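Local structure of apical membrane antigen 1-like protein, soluble form (Toxoplasma gondii, 3ZLE) at residues N90-T95 with Y144-V149; C173-T178 with W184-P189; T243-D248 with N263-S268. The protein probably takes part in host cell invasion, as the ectoplasmic region of a sporozoite surface antigen of the apicomplexan AMA1 family. All coordinates share one frame; numbering follows the deposited sequence.

Contact 1 of 3, residues N90-T95 with Y144-V149; sequences NPQVYT and YKYPFV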
loop_
_atom_site.group_PDB
_atom_site.type_symbol
_atom_site.label_atom_id
_atom_site.label_comp_id
_atom_site.label_asym_id
_atom_site.label_seq_id
_atom_site.Cartn_x
_atom_site.Cartn_y
_atom_site.Cartn_z
ATOM N N ASN A 90 2.588 -8.889 -18.148
ATOM C CA ASN A 90 2.339 -10.161 -18.794
ATOM C C ASN A 90 2.154 -9.951 -20.293
ATOM O O ASN A 90 1.348 -9.147 -20.691
ATOM C CB ASN A 90 1.078 -10.781 -18.223
ATOM C CG ASN A 90 0.818 -12.184 -18.762
ATOM O OD1 ASN A 90 1.081 -12.483 -19.932
ATOM N ND2 ASN A 90 0.251 -13.035 -17.921
ATOM N N PRO A 91 2.936 -10.670 -21.111
ATOM C CA PRO A 91 2.981 -10.371 -22.530
ATOM C C PRO A 91 2.247 -11.377 -23.431
ATOM O O PRO A 91 2.373 -11.289 -24.643
ATOM C CB PRO A 91 4.485 -10.393 -22.842
ATOM C CG PRO A 91 5.058 -11.338 -21.844
ATOM C CD PRO A 91 4.208 -11.228 -20.612
ATOM N N GLN A 92 1.524 -12.333 -22.846
ATOM C CA GLN A 92 0.811 -13.331 -23.635
ATOM C C GLN A 92 -0.240 -12.671 -24.499
ATOM O O GLN A 92 -0.793 -11.632 -24.117
ATOM C CB GLN A 92 0.155 -14.368 -22.726
ATOM C CG GLN A 92 1.128 -15.320 -22.052
ATOM C CD GLN A 92 0.502 -15.999 -20.836
ATOM O OE1 GLN A 92 -0.377 -16.858 -20.971
ATOM N NE2 GLN A 92 0.912 -15.574 -19.643
ATOM N N VAL A 93 -0.470 -13.230 -25.687
ATOM C CA VAL A 93 -1.654 -12.890 -26.495
ATOM C C VAL A 93 -2.704 -13.994 -26.384
ATOM O O VAL A 93 -2.361 -15.162 -26.147
ATOM C CB VAL A 93 -1.306 -12.678 -27.977
ATOM C CG1 VAL A 93 -0.379 -11.484 -28.143
ATOM C CG2 VAL A 93 -0.669 -13.934 -28.543
ATOM N N TYR A 94 -3.979 -13.615 -26.466
ATOM C CA TYR A 94 -5.059 -14.586 -26.673
ATOM C C TYR A 94 -4.904 -15.225 -28.040
ATOM O O TYR A 94 -4.252 -14.658 -28.931
ATOM C CB TYR A 94 -6.438 -13.919 -26.558
ATOM C CG TYR A 94 -6.763 -13.481 -25.148
ATOM C CD1 TYR A 94 -6.962 -14.425 -24.132
ATOM C CD2 TYR A 94 -6.751 -12.135 -24.802
ATOM C CE1 TYR A 94 -7.168 -14.036 -22.816
ATOM C CE2 TYR A 94 -6.955 -11.730 -23.495
ATOM C CZ TYR A 94 -7.178 -12.677 -22.507
ATOM O OH TYR A 94 -7.402 -12.261 -21.215
ATOM N N THR A 95 -5.499 -16.403 -28.206
ATOM C CA THR A 95 -5.463 -17.096 -29.486
ATOM C C THR A 95 -6.032 -16.220 -30.608
ATOM O O THR A 95 -5.578 -16.307 -31.753
ATOM C CB THR A 95 -6.192 -18.456 -29.424
ATOM O OG1 THR A 95 -7.425 -18.307 -28.706
ATOM C CG2 THR A 95 -5.324 -19.497 -28.706
ATOM N N TYR A 144 -0.975 -20.467 -9.699
ATOM C CA TYR A 144 -0.401 -19.185 -9.266
ATOM C C TYR A 144 -1.294 -18.024 -9.697
ATOM O O TYR A 144 -1.761 -17.995 -10.829
ATOM C CB TYR A 144 0.983 -19.009 -9.906
ATOM C CG TYR A 144 1.835 -17.941 -9.260
ATOM C CD1 TYR A 144 2.595 -18.226 -8.149
ATOM C CD2 TYR A 144 1.940 -16.661 -9.821
ATOM C CE1 TYR A 144 3.396 -17.267 -7.560
ATOM C CE2 TYR A 144 2.699 -15.692 -9.218
ATOM C CZ TYR A 144 3.439 -15.997 -8.082
ATOM O OH TYR A 144 4.246 -15.038 -7.472
ATOM N N LYS A 145 -1.476 -17.039 -8.823
ATOM C CA LYS A 145 -2.172 -15.796 -9.214
ATOM C C LYS A 145 -1.230 -14.594 -9.369
ATOM O O LYS A 145 -0.630 -14.135 -8.392
ATOM C CB LYS A 145 -3.250 -15.454 -8.200
ATOM C CG LYS A 145 -4.214 -16.580 -7.902
ATOM C CD LYS A 145 -5.274 -16.650 -8.958
ATOM C CE LYS A 145 -6.460 -17.451 -8.432
ATOM N NZ LYS A 145 -7.142 -18.084 -9.578
ATOM N N TYR A 146 -1.249 -13.994 -10.560
ATOM C CA TYR A 146 -0.583 -12.710 -10.835
ATOM C C TYR A 146 -1.139 -11.535 -10.029
ATOM O O TYR A 146 -2.321 -11.528 -9.669
ATOM C CB TYR A 146 -0.714 -12.369 -12.315
ATOM C CG TYR A 146 -0.120 -13.399 -13.253
ATOM C CD1 TYR A 146 1.228 -13.801 -13.148
ATOM C CD2 TYR A 146 -0.881 -13.928 -14.297
ATOM C CE1 TYR A 146 1.807 -14.649 -14.118
ATOM C CE2 TYR A 146 -0.312 -14.773 -15.252
ATOM C CZ TYR A 146 1.012 -15.155 -15.154
ATOM O OH TYR A 146 1.536 -16.075 -16.100
ATOM N N PRO A 147 -0.284 -10.549 -9.705
ATOM C CA PRO A 147 -0.765 -9.276 -9.164
ATOM C C PRO A 147 -1.176 -8.349 -10.306
ATOM O O PRO A 147 -0.835 -8.610 -11.461
ATOM C CB PRO A 147 0.493 -8.691 -8.494
ATOM C CG PRO A 147 1.618 -9.216 -9.327
ATOM C CD PRO A 147 1.195 -10.626 -9.693
ATOM N N PHE A 148 -1.712 -7.182 -9.968
ATOM C CA PHE A 148 -2.145 -6.261 -11.026
ATOM C C PHE A 148 -1.699 -4.841 -10.719
ATOM O O PHE A 148 -1.414 -4.508 -9.581
ATOM C CB PHE A 148 -3.671 -6.310 -11.112
ATOM C CG PHE A 148 -4.344 -5.677 -9.933
ATOM C CD1 PHE A 148 -4.541 -4.301 -9.887
ATOM C CD2 PHE A 148 -4.644 -6.432 -8.809
ATOM C CE1 PHE A 148 -5.162 -3.714 -8.778
ATOM C CE2 PHE A 148 -5.227 -5.875 -7.695
ATOM C CZ PHE A 148 -5.485 -4.505 -7.663
ATOM N N VAL A 149 -1.784 -3.977 -11.723
ATOM C CA VAL A 149 -1.618 -2.567 -11.514
ATOM C C VAL A 149 -2.691 -1.876 -12.322
ATOM O O VAL A 149 -2.882 -2.179 -13.529
ATOM C CB VAL A 149 -0.234 -2.083 -11.995
ATOM C CG1 VAL A 149 -0.184 -0.557 -11.976
ATOM C CG2 VAL A 149 0.885 -2.648 -11.099
#
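Asn90 and Tyr146 meet where an Asx turn in the long loop between strands 55-59 and 103-104 approaches the residues leading into strand 148-151. The ND2 of Asn90 lies 3.2 Å from CE2 of Tyr146, with CZ next, at 3.6 Å, so the amide nitrogen approaches the hydroxyl-bearing end of the ring obliquely. The two flat groups are almost perpendicular, their planes 81° apart. No hydrogen bond crosses this contact, and it buries little surface: an amide is fitted against an aromatic ring. Gln92 adds a looser touch, with its NE2 3.6 Å from OH of Tyr146. That hydroxyl is engaged by another partner, hydrogen-bonding with the backbone N of Val134, while Ala133 and Ser161 pack on the same side chain.

One shell further out, the Asx turn explains the pose of Asn90. With CG opposite the backbone N (chi1 -175°), the carboxamide turns OD1 forward to the backbone N of Gln92, leaving ND2 on the tyrosine side. The Asn90 backbone is itself bonded to Val159, which attaches the turn to strand 156-159, the neighbour of strand 148-151 in the five-stranded antiparallel sheet. OD1 of Asn90 receives two N-H groups of Gln92: a weak one from NE2, bent to 120°, and a nearly straight one from the backbone N at 3.0 Å.

Contact 2 of 3, residues C173-T178 with W184-P189; sequences CSVNGT and WACFEP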
loop_
_atom_site.group_PDB
_atom_site.type_symbol
_atom_site.label_atom_id
_atom_site.label_comp_id
_atom_site.label_asym_id
_atom_site.label_seq_id
_atom_site.Cartn_x
_atom_site.Cartn_y
_atom_site.Cartn_z
ATOM N N CYS A 173 22.300 -8.005 -9.450
ATOM C CA CYS A 173 21.671 -7.059 -10.417
ATOM C C CYS A 173 22.479 -5.792 -10.596
ATOM O O CYS A 173 23.138 -5.326 -9.661
ATOM C CB CYS A 173 20.258 -6.660 -9.976
ATOM S SG CYS A 173 20.243 -5.883 -8.343
ATOM N N SER A 174 22.266 -5.147 -11.737
ATOM C CA SER A 174 22.992 -3.927 -12.095
ATOM C C SER A 174 22.132 -2.710 -11.784
ATOM O O SER A 174 20.903 -2.741 -11.952
ATOM C CB SER A 174 23.278 -3.939 -13.588
ATOM O OG SER A 174 22.065 -4.134 -14.290
ATOM N N VAL A 175 22.781 -1.647 -11.323
ATOM C CA VAL A 175 22.192 -0.320 -11.311
ATOM C C VAL A 175 22.769 0.482 -12.460
ATOM O O VAL A 175 23.972 0.639 -12.556
ATOM C CB VAL A 175 22.542 0.423 -10.008
ATOM C CG1 VAL A 175 21.971 1.847 -10.039
ATOM C CG2 VAL A 175 22.040 -0.373 -8.795
ATOM N N ASN A 176 21.919 0.979 -13.345
ATOM C CA ASN A 176 22.401 1.788 -14.456
ATOM C C ASN A 176 23.661 1.190 -15.089
ATOM O O ASN A 176 24.635 1.907 -15.352
ATOM C CB ASN A 176 22.684 3.219 -13.978
ATOM C CG ASN A 176 22.658 4.229 -15.111
ATOM O OD1 ASN A 176 22.919 3.895 -16.266
ATOM N ND2 ASN A 176 22.319 5.456 -14.791
ATOM N N GLY A 177 23.667 -0.133 -15.260
ATOM C CA GLY A 177 24.677 -0.816 -16.076
ATOM C C GLY A 177 25.958 -1.205 -15.342
ATOM O O GLY A 177 26.885 -1.740 -15.946
ATOM N N THR A 178 25.947 -1.065 -14.021
ATOM C CA THR A 178 27.107 -1.370 -13.185
ATOM C C THR A 178 26.646 -2.278 -12.031
ATOM O O THR A 178 25.674 -1.964 -11.375
ATOM C CB THR A 178 27.634 -0.066 -12.560
ATOM O OG1 THR A 178 28.229 0.739 -13.568
ATOM C CG2 THR A 178 28.611 -0.340 -11.450
ATOM N N TRP A 184 19.686 -9.154 -14.957
ATOM C CA TRP A 184 18.606 -8.327 -14.392
ATOM C C TRP A 184 19.136 -7.008 -13.869
ATOM O O TRP A 184 20.065 -6.987 -13.081
ATOM C CB TRP A 184 17.982 -9.063 -13.209
ATOM C CG TRP A 184 17.029 -10.132 -13.601
ATOM C CD1 TRP A 184 17.309 -11.465 -13.759
ATOM C CD2 TRP A 184 15.601 -10.008 -13.700
ATOM N NE1 TRP A 184 16.152 -12.160 -14.038
ATOM C CE2 TRP A 184 15.092 -11.288 -14.015
ATOM C CE3 TRP A 184 14.710 -8.928 -13.609
ATOM C CZ2 TRP A 184 13.731 -11.522 -14.221
ATOM C CZ3 TRP A 184 13.343 -9.168 -13.811
ATOM C CH2 TRP A 184 12.877 -10.454 -14.119
ATOM N N ALA A 185 18.436 -5.927 -14.163
ATOM C CA ALA A 185 18.690 -4.680 -13.479
ATOM C C ALA A 185 17.995 -4.699 -12.126
ATOM O O ALA A 185 17.038 -5.461 -11.916
ATOM C CB ALA A 185 18.204 -3.502 -14.320
ATOM N N CYS A 186 18.441 -3.835 -11.216
ATOM C CA CYS A 186 17.894 -3.823 -9.867
ATOM C C CYS A 186 16.576 -3.086 -9.885
ATOM O O CYS A 186 16.295 -2.325 -10.808
ATOM C CB CYS A 186 18.828 -3.110 -8.883
ATOM S SG CYS A 186 20.483 -3.839 -8.662
ATOM N N PHE A 187 15.809 -3.244 -8.825
ATOM C CA PHE A 187 14.532 -2.608 -8.731
ATOM C C PHE A 187 13.984 -2.681 -7.325
ATOM O O PHE A 187 14.270 -3.622 -6.557
ATOM C CB PHE A 187 13.545 -3.182 -9.772
ATOM C CG PHE A 187 13.295 -4.679 -9.630
ATOM C CD1 PHE A 187 12.357 -5.157 -8.707
ATOM C CD2 PHE A 187 13.906 -5.596 -10.507
ATOM C CE1 PHE A 187 12.089 -6.526 -8.596
ATOM C CE2 PHE A 187 13.638 -6.973 -10.413
ATOM C CZ PHE A 187 12.698 -7.435 -9.474
ATOM N N GLU A 188 13.172 -1.686 -6.979
ATOM C CA GLU A 188 12.553 -1.623 -5.673
ATOM C C GLU A 188 11.230 -0.850 -5.694
ATOM O O GLU A 188 10.973 -0.053 -6.599
ATOM C CB GLU A 188 13.548 -1.059 -4.608
ATOM C CG GLU A 188 13.959 0.416 -4.772
ATOM C CD GLU A 188 14.958 0.688 -5.918
ATOM O OE1 GLU A 188 15.741 -0.229 -6.288
ATOM O OE2 GLU A 188 15.037 1.857 -6.395
ATOM N N PRO A 189 10.337 -1.163 -4.763
ATOM C CA PRO A 189 9.054 -0.488 -4.790
ATOM C C PRO A 189 9.210 0.955 -4.326
ATOM O O PRO A 189 10.085 1.234 -3.542
ATOM C CB PRO A 189 8.206 -1.279 -3.772
ATOM C CG PRO A 189 8.925 -2.580 -3.569
ATOM C CD PRO A 189 10.385 -2.265 -3.784
#
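A disulfide and a single parallel beta bridge join the two arms of a short loop that leads into strand 187-191, in a buried part of the fold. The SG atoms of Cys173 and Cys186 are bonded at 2.1 Å, with a torsion of 89° about the S-S bond, close to the relaxed value for a disulfide. The two half-cystines reach it differently: SG of Cys173 sits between its own N and carbonyl carbon (chi1 59°), whereas that of Cys186 lies opposite its carbonyl carbon.

Beside the sulfurs, the backbones of Ser174 and Ala185 are bridged, their CA atoms 4.6 Å apart. The N-H of Ser174 meets a lone pair of Trp184 O at 3.2 Å, in the plane of that carbonyl. In return, Ser174 O accepts from N of Cys186 at 2.8 Å, the donor tilted 29° from the carbonyl plane. The hydroxyl of Ser174 is buried here without a hydrogen-bonding partner. Each acceptor also faces a CA-H group, that of Cys173 for Trp184 O and that of Ala185 for Ser174 O. A methyl, CG2 of Val175, rests 3.8 Å from SG of Cys186, and a type I' turn then carries the chain from Val175 to Thr178. The indole of Trp184 leads away from the bridge, its NE1 hydrogen-bonded to Asn281 O.

Chemically, the covalent link and the two backbone bonds act on consecutive residues, so the loop is closed by a bond that thermal motion does not break.

Contact 3 of 3, residues T243-D248 with N263-S268; sequences TSVQSD and NPLVAS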
loop_
_atom_site.group_PDB
_atom_site.type_symbol
_atom_site.label_atom_id
_atom_site.label_comp_id
_atom_site.label_asym_id
_atom_site.label_seq_id
_atom_site.Cartn_x
_atom_site.Cartn_y
_atom_site.Cartn_z
ATOM N N THR A 243 5.970 7.930 21.090
ATOM C CA THR A 243 5.403 6.605 20.872
ATOM C C THR A 243 5.597 6.186 19.417
ATOM O O THR A 243 4.796 5.436 18.860
ATOM C CB THR A 243 3.901 6.621 21.158
ATOM O OG1 THR A 243 3.343 7.853 20.671
ATOM C CG2 THR A 243 3.629 6.525 22.650
ATOM N N SER A 244 6.655 6.677 18.792
ATOM C CA SER A 244 6.879 6.371 17.406
ATOM C C SER A 244 8.223 5.732 17.126
ATOM O O SER A 244 9.114 5.736 17.949
ATOM C CB SER A 244 6.637 7.617 16.537
ATOM O OG SER A 244 5.254 8.004 16.636
ATOM N N VAL A 245 8.324 5.124 15.966
ATOM C CA VAL A 245 9.499 4.389 15.561
ATOM C C VAL A 245 10.494 5.369 14.906
ATOM O O VAL A 245 11.720 5.204 15.008
ATOM C CB VAL A 245 9.062 3.272 14.580
ATOM C CG1 VAL A 245 9.829 3.309 13.263
ATOM C CG2 VAL A 245 9.085 1.905 15.260
ATOM N N GLN A 246 9.967 6.426 14.289
ATOM C CA GLN A 246 10.809 7.563 13.881
ATOM C C GLN A 246 9.915 8.767 13.743
ATOM O O GLN A 246 8.728 8.634 13.579
ATOM C CB GLN A 246 11.533 7.277 12.572
ATOM C CG GLN A 246 10.644 7.363 11.336
ATOM C CD GLN A 246 11.413 7.200 10.032
ATOM O OE1 GLN A 246 11.779 6.092 9.649
ATOM N NE2 GLN A 246 11.523 8.284 9.278
ATOM N N SER A 247 10.487 9.947 13.903
ATOM C CA SER A 247 9.720 11.168 13.891
ATOM C C SER A 247 10.645 12.293 13.510
ATOM O O SER A 247 10.852 13.213 14.267
ATOM C CB SER A 247 9.104 11.452 15.261
ATOM O OG SER A 247 10.042 11.252 16.309
ATOM N N ASP A 248 11.232 12.185 12.337
ATOM C CA ASP A 248 12.052 13.242 11.832
ATOM C C ASP A 248 11.174 14.302 11.166
ATOM O O ASP A 248 9.971 14.133 11.048
ATOM C CB ASP A 248 13.083 12.688 10.853
ATOM C CG ASP A 248 13.986 11.640 11.483
ATOM O OD1 ASP A 248 14.184 11.653 12.731
ATOM O OD2 ASP A 248 14.540 10.819 10.725
ATOM N N ASN A 263 9.745 3.236 4.650
ATOM C CA ASN A 263 10.514 3.173 5.908
ATOM C C ASN A 263 10.974 1.775 6.283
ATOM O O ASN A 263 10.252 0.791 6.062
ATOM C CB ASN A 263 9.761 3.822 7.060
ATOM C CG ASN A 263 8.936 2.833 7.852
ATOM O OD1 ASN A 263 9.437 2.208 8.783
ATOM N ND2 ASN A 263 7.629 2.814 7.601
ATOM N N PRO A 264 12.192 1.670 6.858
ATOM C CA PRO A 264 12.847 0.370 6.962
ATOM C C PRO A 264 12.056 -0.629 7.820
ATOM O O PRO A 264 12.282 -1.852 7.718
ATOM C CB PRO A 264 14.209 0.702 7.596
ATOM C CG PRO A 264 14.024 2.049 8.246
ATOM C CD PRO A 264 13.013 2.765 7.400
ATOM N N LEU A 265 11.106 -0.130 8.615
ATOM C CA LEU A 265 10.262 -1.019 9.450
ATOM C C LEU A 265 8.837 -1.251 8.958
ATOM O O LEU A 265 8.028 -1.762 9.690
ATOM C CB LEU A 265 10.196 -0.520 10.889
ATOM C CG LEU A 265 11.448 -0.653 11.762
ATOM C CD1 LEU A 265 11.259 -0.012 13.121
ATOM C CD2 LEU A 265 11.929 -2.073 11.898
ATOM N N VAL A 266 8.507 -0.844 7.744
ATOM C CA VAL A 266 7.146 -1.034 7.253
ATOM C C VAL A 266 6.888 -2.530 7.109
ATOM O O VAL A 266 7.819 -3.283 6.815
ATOM C CB VAL A 266 6.968 -0.343 5.882
ATOM C CG1 VAL A 266 7.902 -0.984 4.838
ATOM C CG2 VAL A 266 5.516 -0.423 5.432
ATOM N N ALA A 267 5.646 -2.979 7.311
ATOM C CA ALA A 267 5.325 -4.391 7.031
ATOM C C ALA A 267 5.859 -4.749 5.649
ATOM O O ALA A 267 5.524 -4.104 4.670
ATOM C CB ALA A 267 3.816 -4.641 7.080
ATOM N N SER A 268 6.701 -5.774 5.583
ATOM C CA SER A 268 7.305 -6.164 4.344
ATOM C C SER A 268 7.683 -7.636 4.407
ATOM O O SER A 268 8.070 -8.143 5.466
ATOM C CB SER A 268 8.542 -5.299 4.056
ATOM O OG SER A 268 9.018 -5.553 2.760
HETATM O O HOH W 1 11.272 3.618 10.323
#
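An Asx turn that follows helix 253-262 faces a classic beta bulge at the edge of a four-stranded antiparallel sheet, and one water spans the gap between them. The bulge consists of Val245 and Gln246, both opposite Ile319; the turn begins at Asn263, the first residue to leave the helix. The water donates to both amide oxygens, at 2.6 Å from OE1 of Gln246 and 2.8 Å from OD1 of Asn263. It thereby joins two acceptors that could not bond to each other directly. The two amides cross with their planes 74° apart, and OE1 of Gln246 comes no closer than 4.0 Å to CB of Asn263. The glutamine reaches this far because its chain runs extended beyond CG (chi2 175°).

OD1 of Asn263 has a second task: it accepts from N of Leu265 at 2.9 Å, the donor lying well above the carbonyl plane rather than on a lone pair. Together with the bond from Val266 N to Asn263 O, this holds a type I turn from Asn263 to Val266. The turn presents Leu265 toward Val245: CD1 of Leu265 rests against both methyls of Val245, CG1 and CG2, each 3.6 Å away, in a small apolar patch on the surface.

ND2 of Asn263 is hydrogen-bonded to the carbonyl oxygens of Val260, in the last turn of helix 253-262, and Ala301. Gln246 also packs on Arg259 of that helix and on Ile319 of strand 315-320, so the water-linked pair lies where edge strand 246-249 runs past the helix end.

From the N terminus, the chain first passes 90-95, and contact 1 closes a loop when the residues entering strand 148-151 return to it, with helices 105-112 and 120-129 in the interval. Contact 2 follows and closes a much shorter loop just ahead of strand 187-191, which pairs with strand 55-59. Contact 3 comes last, its loop running from edge strand 246-249 through helix 253-262, which packs beside that strand. The three are in series, so none nests in or crosses another. Contacts 1 and 3 lie on opposite sides of the chain's centre, their centres 34 Å apart; contacts 2 and 3 approach to about 7 Å between nearest atoms without touching.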